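Local coordinates for protein SGNH-hydrolase family esterase (Altererythrobacter indicus, PDB 7C2A) that hydrolyses esters as a member of the SGNH-hydrolase (GDSL-like) family and probably has lysophospholipase activity, at residues L84-S98 with Y126-A138. Residues are numbered along the deposited sequence; the frame is centred on the assembly and turned at random.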
loop_
_atom_site.group_PDB
_atom_site.type_symbol
_atom_site.label_atom_id
_atom_site.label_comp_id
_atom_site.label_asym_id
_atom_site.label_seq_id
_atom_site.Cartn_x
_atom_site.Cartn_y
_atom_site.Cartn_z
ATOM N N LEU A 84 -9.384 -0.406 0.678
ATOM C CA LEU A 84 -10.063 0.914 0.810
ATOM C C LEU A 84 -10.624 1.334 -0.554
ATOM O O LEU A 84 -11.799 1.725 -0.622
ATOM C CB LEU A 84 -9.028 1.963 1.219
ATOM C CG LEU A 84 -8.469 1.851 2.628
ATOM C CD1 LEU A 84 -7.239 2.733 2.797
ATOM C CD2 LEU A 84 -9.536 2.221 3.638
ATOM N N LEU A 85 -9.797 1.275 -1.597
ATOM C CA LEU A 85 -10.204 1.730 -2.954
ATOM C C LEU A 85 -11.410 0.939 -3.470
ATOM O O LEU A 85 -12.163 1.489 -4.282
ATOM C CB LEU A 85 -9.002 1.627 -3.894
ATOM C CG LEU A 85 -8.013 2.787 -3.778
ATOM C CD1 LEU A 85 -7.974 3.352 -2.367
ATOM C CD2 LEU A 85 -6.622 2.389 -4.236
ATOM N N ARG A 86 -11.537 -0.324 -3.071
ATOM C CA ARG A 86 -12.685 -1.131 -3.448
ATOM C C ARG A 86 -13.839 -1.024 -2.453
ATOM O O ARG A 86 -14.865 -1.678 -2.656
ATOM C CB ARG A 86 -12.273 -2.596 -3.620
ATOM C CG ARG A 86 -11.356 -2.872 -4.813
ATOM C CD ARG A 86 -10.874 -4.320 -4.790
ATOM N NE ARG A 86 -10.004 -4.641 -5.917
ATOM C CZ ARG A 86 -10.441 -5.104 -7.084
ATOM N NH1 ARG A 86 -9.580 -5.373 -8.057
ATOM N NH2 ARG A 86 -11.739 -5.298 -7.277
ATOM N N GLY A 87 -13.703 -0.216 -1.397
ATOM C CA GLY A 87 -14.728 -0.107 -0.369
ATOM C C GLY A 87 -14.960 -1.360 0.448
ATOM O O GLY A 87 -16.042 -1.527 1.027
ATOM N N LEU A 88 -13.971 -2.241 0.525
ATOM C CA LEU A 88 -14.154 -3.556 1.115
ATOM C C LEU A 88 -14.147 -3.488 2.638
ATOM O O LEU A 88 -13.628 -2.550 3.250
ATOM C CB LEU A 88 -13.047 -4.505 0.659
ATOM C CG LEU A 88 -13.013 -4.784 -0.841
ATOM C CD1 LEU A 88 -11.852 -5.726 -1.156
ATOM C CD2 LEU A 88 -14.339 -5.359 -1.327
ATOM N N SER A 89 -14.685 -4.535 3.244
ATOM C CA SER A 89 -14.813 -4.652 4.686
ATOM C C SER A 89 -13.470 -4.404 5.374
ATOM O O SER A 89 -12.495 -5.120 5.092
ATOM C CB SER A 89 -15.272 -6.073 5.004
ATOM O OG SER A 89 -15.066 -6.357 6.374
ATOM N N PRO A 90 -13.390 -3.453 6.308
ATOM C CA PRO A 90 -12.154 -3.335 7.098
ATOM C C PRO A 90 -11.881 -4.554 7.959
ATOM O O PRO A 90 -10.717 -4.913 8.176
ATOM C CB PRO A 90 -12.403 -2.092 7.960
ATOM C CG PRO A 90 -13.426 -1.319 7.218
ATOM C CD PRO A 90 -14.315 -2.335 6.570
ATOM N N ALA A 91 -12.941 -5.195 8.457
ATOM C CA ALA A 91 -12.768 -6.400 9.304
ATOM C C ALA A 91 -12.089 -7.502 8.479
ATOM O O ALA A 91 -11.190 -8.161 8.990
ATOM C CB ALA A 91 -14.109 -6.847 9.844
ATOM N N GLU A 92 -12.517 -7.682 7.232
ATOM C CA GLU A 92 -11.900 -8.726 6.371
ATOM C C GLU A 92 -10.449 -8.347 6.048
ATOM O O GLU A 92 -9.616 -9.245 5.970
ATOM C CB GLU A 92 -12.763 -8.962 5.136
ATOM C CG GLU A 92 -14.131 -9.523 5.493
ATOM C CD GLU A 92 -14.972 -9.890 4.290
ATOM O OE1 GLU A 92 -14.434 -9.876 3.188
ATOM O OE2 GLU A 92 -16.166 -10.177 4.457
ATOM N N ALA A 93 -10.174 -7.059 5.837
ATOM C CA ALA A 93 -8.790 -6.641 5.607
ATOM C C ALA A 93 -7.917 -6.990 6.807
ATOM O O ALA A 93 -6.789 -7.484 6.655
ATOM C CB ALA A 93 -8.739 -5.137 5.316
ATOM N N ARG A 94 -8.437 -6.752 8.015
ATOM C CA ARG A 94 -7.712 -7.110 9.229
ATOM C C ARG A 94 -7.455 -8.608 9.304
ATOM O O ARG A 94 -6.359 -9.038 9.680
ATOM C CB ARG A 94 -8.509 -6.652 10.448
ATOM C CG ARG A 94 -7.798 -6.865 11.774
ATOM C CD ARG A 94 -8.666 -6.411 12.950
ATOM N NE ARG A 94 -9.944 -7.108 12.935
ATOM C CZ ARG A 94 -11.137 -6.520 12.985
ATOM N NH1 ARG A 94 -12.236 -7.261 12.927
ATOM N NH2 ARG A 94 -11.237 -5.205 13.103
ATOM N N GLN A 95 -8.466 -9.416 8.970
ATOM C CA GLN A 95 -8.305 -10.867 8.987
ATOM C C GLN A 95 -7.265 -11.320 7.974
ATOM O O GLN A 95 -6.435 -12.184 8.269
ATOM C CB GLN A 95 -9.644 -11.523 8.672
ATOM C CG GLN A 95 -10.740 -11.269 9.688
ATOM C CD GLN A 95 -12.137 -11.385 9.084
ATOM O OE1 GLN A 95 -12.333 -12.032 8.051
ATOM N NE2 GLN A 95 -13.112 -10.749 9.727
ATOM N N ASN A 96 -7.302 -10.750 6.769
ATOM C CA ASN A 96 -6.332 -11.135 5.750
ATOM C C ASN A 96 -4.921 -10.741 6.161
ATOM O O ASN A 96 -3.980 -11.539 6.036
ATOM C CB ASN A 96 -6.700 -10.490 4.415
ATOM C CG ASN A 96 -7.992 -11.012 3.837
ATOM O OD1 ASN A 96 -8.440 -12.115 4.173
ATOM N ND2 ASN A 96 -8.592 -10.237 2.949
ATOM N N LEU A 97 -4.759 -9.518 6.672
ATOM C CA LEU A 97 -3.450 -9.098 7.157
ATOM C C LEU A 97 -2.983 -9.974 8.307
ATOM O O LEU A 97 -1.789 -10.281 8.412
ATOM C CB LEU A 97 -3.494 -7.633 7.586
ATOM C CG LEU A 97 -3.371 -6.624 6.446
ATOM C CD1 LEU A 97 -3.908 -5.261 6.843
ATOM C CD2 LEU A 97 -1.931 -6.508 5.974
ATOM N N SER A 98 -3.912 -10.405 9.172
ATOM C CA SER A 98 -3.543 -11.308 10.259
ATOM C C SER A 98 -2.924 -12.589 9.717
ATOM O O SER A 98 -1.946 -13.095 10.273
ATOM C CB SER A 98 -4.774 -11.642 11.107
ATOM O OG SER A 98 -5.249 -10.525 11.822
ATOM N N TYR A 126 -16.589 4.151 8.562
ATOM C CA TYR A 126 -15.644 3.261 7.848
ATOM C C TYR A 126 -14.200 3.690 8.141
ATOM O O TYR A 126 -13.359 2.836 8.425
ATOM C CB TYR A 126 -15.911 3.338 6.345
ATOM C CG TYR A 126 -15.044 2.432 5.514
ATOM C CD1 TYR A 126 -13.718 2.741 5.263
ATOM C CD2 TYR A 126 -15.555 1.264 4.978
ATOM C CE1 TYR A 126 -12.918 1.899 4.508
ATOM C CE2 TYR A 126 -14.774 0.413 4.214
ATOM C CZ TYR A 126 -13.450 0.739 3.975
ATOM O OH TYR A 126 -12.650 -0.066 3.218
ATOM N N GLN A 127 -13.934 4.994 8.068
ATOM C CA GLN A 127 -12.548 5.502 8.248
ATOM C C GLN A 127 -12.002 5.114 9.628
ATOM O O GLN A 127 -10.880 4.627 9.700
ATOM C CB GLN A 127 -12.502 7.006 7.988
ATOM C CG GLN A 127 -11.239 7.667 8.517
ATOM C CD GLN A 127 -11.451 8.170 9.922
ATOM O OE1 GLN A 127 -12.496 8.723 10.247
ATOM N NE2 GLN A 127 -10.458 7.969 10.768
ATOM N N ARG A 128 -12.781 5.309 10.686
ATOM C CA ARG A 128 -12.265 4.956 12.034
ATOM C C ARG A 128 -11.999 3.450 12.104
ATOM O O ARG A 128 -10.973 3.051 12.658
ATOM C CB ARG A 128 -13.278 5.350 13.111
ATOM C CG ARG A 128 -13.320 6.841 13.412
ATOM C CD ARG A 128 -14.315 7.104 14.527
ATOM N NE ARG A 128 -15.677 6.756 14.148
ATOM C CZ ARG A 128 -16.679 7.615 14.107
ATOM N NH1 ARG A 128 -16.470 8.881 14.418
ATOM N NH2 ARG A 128 -17.881 7.209 13.747
ATOM N N GLU A 129 -12.912 2.647 11.560
ATOM C CA GLU A 129 -12.750 1.171 11.613
ATOM C C GLU A 129 -11.508 0.751 10.820
ATOM O O GLU A 129 -10.706 -0.026 11.334
ATOM C CB GLU A 129 -13.996 0.474 11.062
ATOM C CG GLU A 129 -14.001 -1.016 11.354
ATOM C CD GLU A 129 -15.076 -1.838 10.665
ATOM O OE1 GLU A 129 -15.999 -1.253 10.078
ATOM O OE2 GLU A 129 -14.973 -3.066 10.724
ATOM N N PHE A 130 -11.341 1.307 9.624
ATOM C CA PHE A 130 -10.182 0.912 8.791
ATOM C C PHE A 130 -8.872 1.357 9.447
ATOM O O PHE A 130 -7.946 0.546 9.565
ATOM C CB PHE A 130 -10.310 1.544 7.407
ATOM C CG PHE A 130 -9.116 1.267 6.537
ATOM C CD1 PHE A 130 -9.046 0.094 5.810
ATOM C CD2 PHE A 130 -8.049 2.151 6.485
ATOM C CE1 PHE A 130 -7.943 -0.179 5.019
ATOM C CE2 PHE A 130 -6.946 1.878 5.693
ATOM C CZ PHE A 130 -6.898 0.715 4.959
ATOM N N ASP A 131 -8.815 2.607 9.903
ATOM C CA ASP A 131 -7.566 3.119 10.453
ATOM C C ASP A 131 -7.118 2.311 11.661
ATOM O O ASP A 131 -5.914 2.113 11.870
ATOM C CB ASP A 131 -7.722 4.587 10.863
ATOM C CG ASP A 131 -7.812 5.531 9.686
ATOM O OD1 ASP A 131 -7.776 5.088 8.523
ATOM O OD2 ASP A 131 -7.926 6.744 9.953
ATOM N N GLY A 132 -8.068 1.825 12.462
ATOM C CA GLY A 132 -7.717 1.121 13.685
ATOM C C GLY A 132 -7.173 -0.280 13.483
ATOM O O GLY A 132 -6.659 -0.870 14.439
ATOM N N ILE A 133 -7.266 -0.842 12.278
ATOM C CA ILE A 133 -6.787 -2.218 12.131
ATOM C C ILE A 133 -5.276 -2.295 12.291
ATOM O O ILE A 133 -4.756 -3.304 12.773
ATOM C CB ILE A 133 -7.277 -2.909 10.842
ATOM C CG1 ILE A 133 -6.541 -2.405 9.597
ATOM C CG2 ILE A 133 -8.786 -2.791 10.703
ATOM C CD1 ILE A 133 -6.947 -3.109 8.307
ATOM N N TYR A 134 -4.549 -1.231 11.921
ATOM C CA TYR A 134 -3.090 -1.307 11.934
ATOM C C TYR A 134 -2.513 -1.312 13.346
ATOM O O TYR A 134 -1.678 -2.184 13.649
ATOM C CB TYR A 134 -2.489 -0.236 11.010
ATOM C CG TYR A 134 -2.890 -0.489 9.571
ATOM C CD1 TYR A 134 -2.169 -1.370 8.771
ATOM C CD2 TYR A 134 -4.023 0.104 9.025
ATOM C CE1 TYR A 134 -2.562 -1.654 7.475
ATOM C CE2 TYR A 134 -4.418 -0.166 7.729
ATOM C CZ TYR A 134 -3.685 -1.049 6.961
ATOM O OH TYR A 134 -4.114 -1.295 5.683
ATOM N N PRO A 135 -2.896 -0.403 14.250
ATOM C CA PRO A 135 -2.409 -0.533 15.632
ATOM C C PRO A 135 -2.834 -1.832 16.281
ATOM O O PRO A 135 -2.072 -2.403 17.074
ATOM C CB PRO A 135 -2.999 0.692 16.349
ATOM C CG PRO A 135 -3.354 1.643 15.281
ATOM C CD PRO A 135 -3.669 0.841 14.061
ATOM N N TYR A 136 -4.021 -2.334 15.950
ATOM C CA TYR A 136 -4.454 -3.612 16.493
ATOM C C TYR A 136 -3.514 -4.729 16.052
ATOM O O TYR A 136 -3.077 -5.554 16.867
ATOM C CB TYR A 136 -5.884 -3.907 16.043
ATOM C CG TYR A 136 -6.331 -5.299 16.401
ATOM C CD1 TYR A 136 -6.881 -5.569 17.648
ATOM C CD2 TYR A 136 -6.205 -6.340 15.498
ATOM C CE1 TYR A 136 -7.287 -6.842 17.985
ATOM C CE2 TYR A 136 -6.611 -7.622 15.829
ATOM C CZ TYR A 136 -7.149 -7.857 17.073
ATOM O OH TYR A 136 -7.555 -9.129 17.405
ATOM N N LEU A 137 -3.204 -4.782 14.756
ATOM C CA LEU A 137 -2.347 -5.841 14.232
ATOM C C LEU A 137 -0.934 -5.743 14.787
ATOM O O LEU A 137 -0.312 -6.769 15.091
ATOM C CB LEU A 137 -2.299 -5.758 12.711
ATOM C CG LEU A 137 -3.583 -6.145 11.981
ATOM C CD1 LEU A 137 -3.574 -5.573 10.562
ATOM C CD2 LEU A 137 -3.756 -7.660 11.960
ATOM N N ALA A 138 -0.399 -4.523 14.894
ATOM C CA ALA A 138 0.961 -4.365 15.393
ATOM C C ALA A 138 1.078 -4.878 16.820
ATOM O O ALA A 138 2.057 -5.548 17.169
ATOM C CB ALA A 138 1.386 -2.899 15.300
HETATM O O HOH W 1 -13.897 -4.015 13.035
#
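Y126 lays one face of its ring against P90, whose CG lies over that face, 3.9 Å from the ring centroid, a CH-pi contact. L84 CD2 meets the same ring at its edge, in plane. The trans setting of the Y126 side chain (chi1 -178°) carries the ring over to the turn before helix 90-106, where Y126 OH donates to L88 O at 2.7 Å; the hydroxyl lies in the carbonyl plane. An alanine in place of Y126 is likely to leave L88 O without this donor and P90 without the ring beneath it.

One turn on, E129 runs extended across P90, its CD 3.8 Å from P90 CB. E129 OE2 and R94 NH2, 4.9 Å apart, are bridged by a water that donates to the carboxylate and accepts from the guanidinium in the guanidinium plane.

I133 enters as a knob among P90, A93, R94 and L97. Its CG2 packs 3.9 Å from R94 CB, while CD1 faces A93 and L97. Beyond it, R94 CD touches Y136 CD2 at 3.5 Å, and L137 CD1 meets L97 CB at 3.6 Å, these two leucines crossing nearly at right angles.

The axes of 90-98 and 126-131 run 8° apart at 9.5 Å, and the axis of 133-138 is turned 28° from that of 90-98. L137 also touches strand 111-114, which links two consecutive beta-alpha-beta crossovers; the contact packs their helices together, as in the alpha/beta/alpha sandwich of SGNH hydrolases.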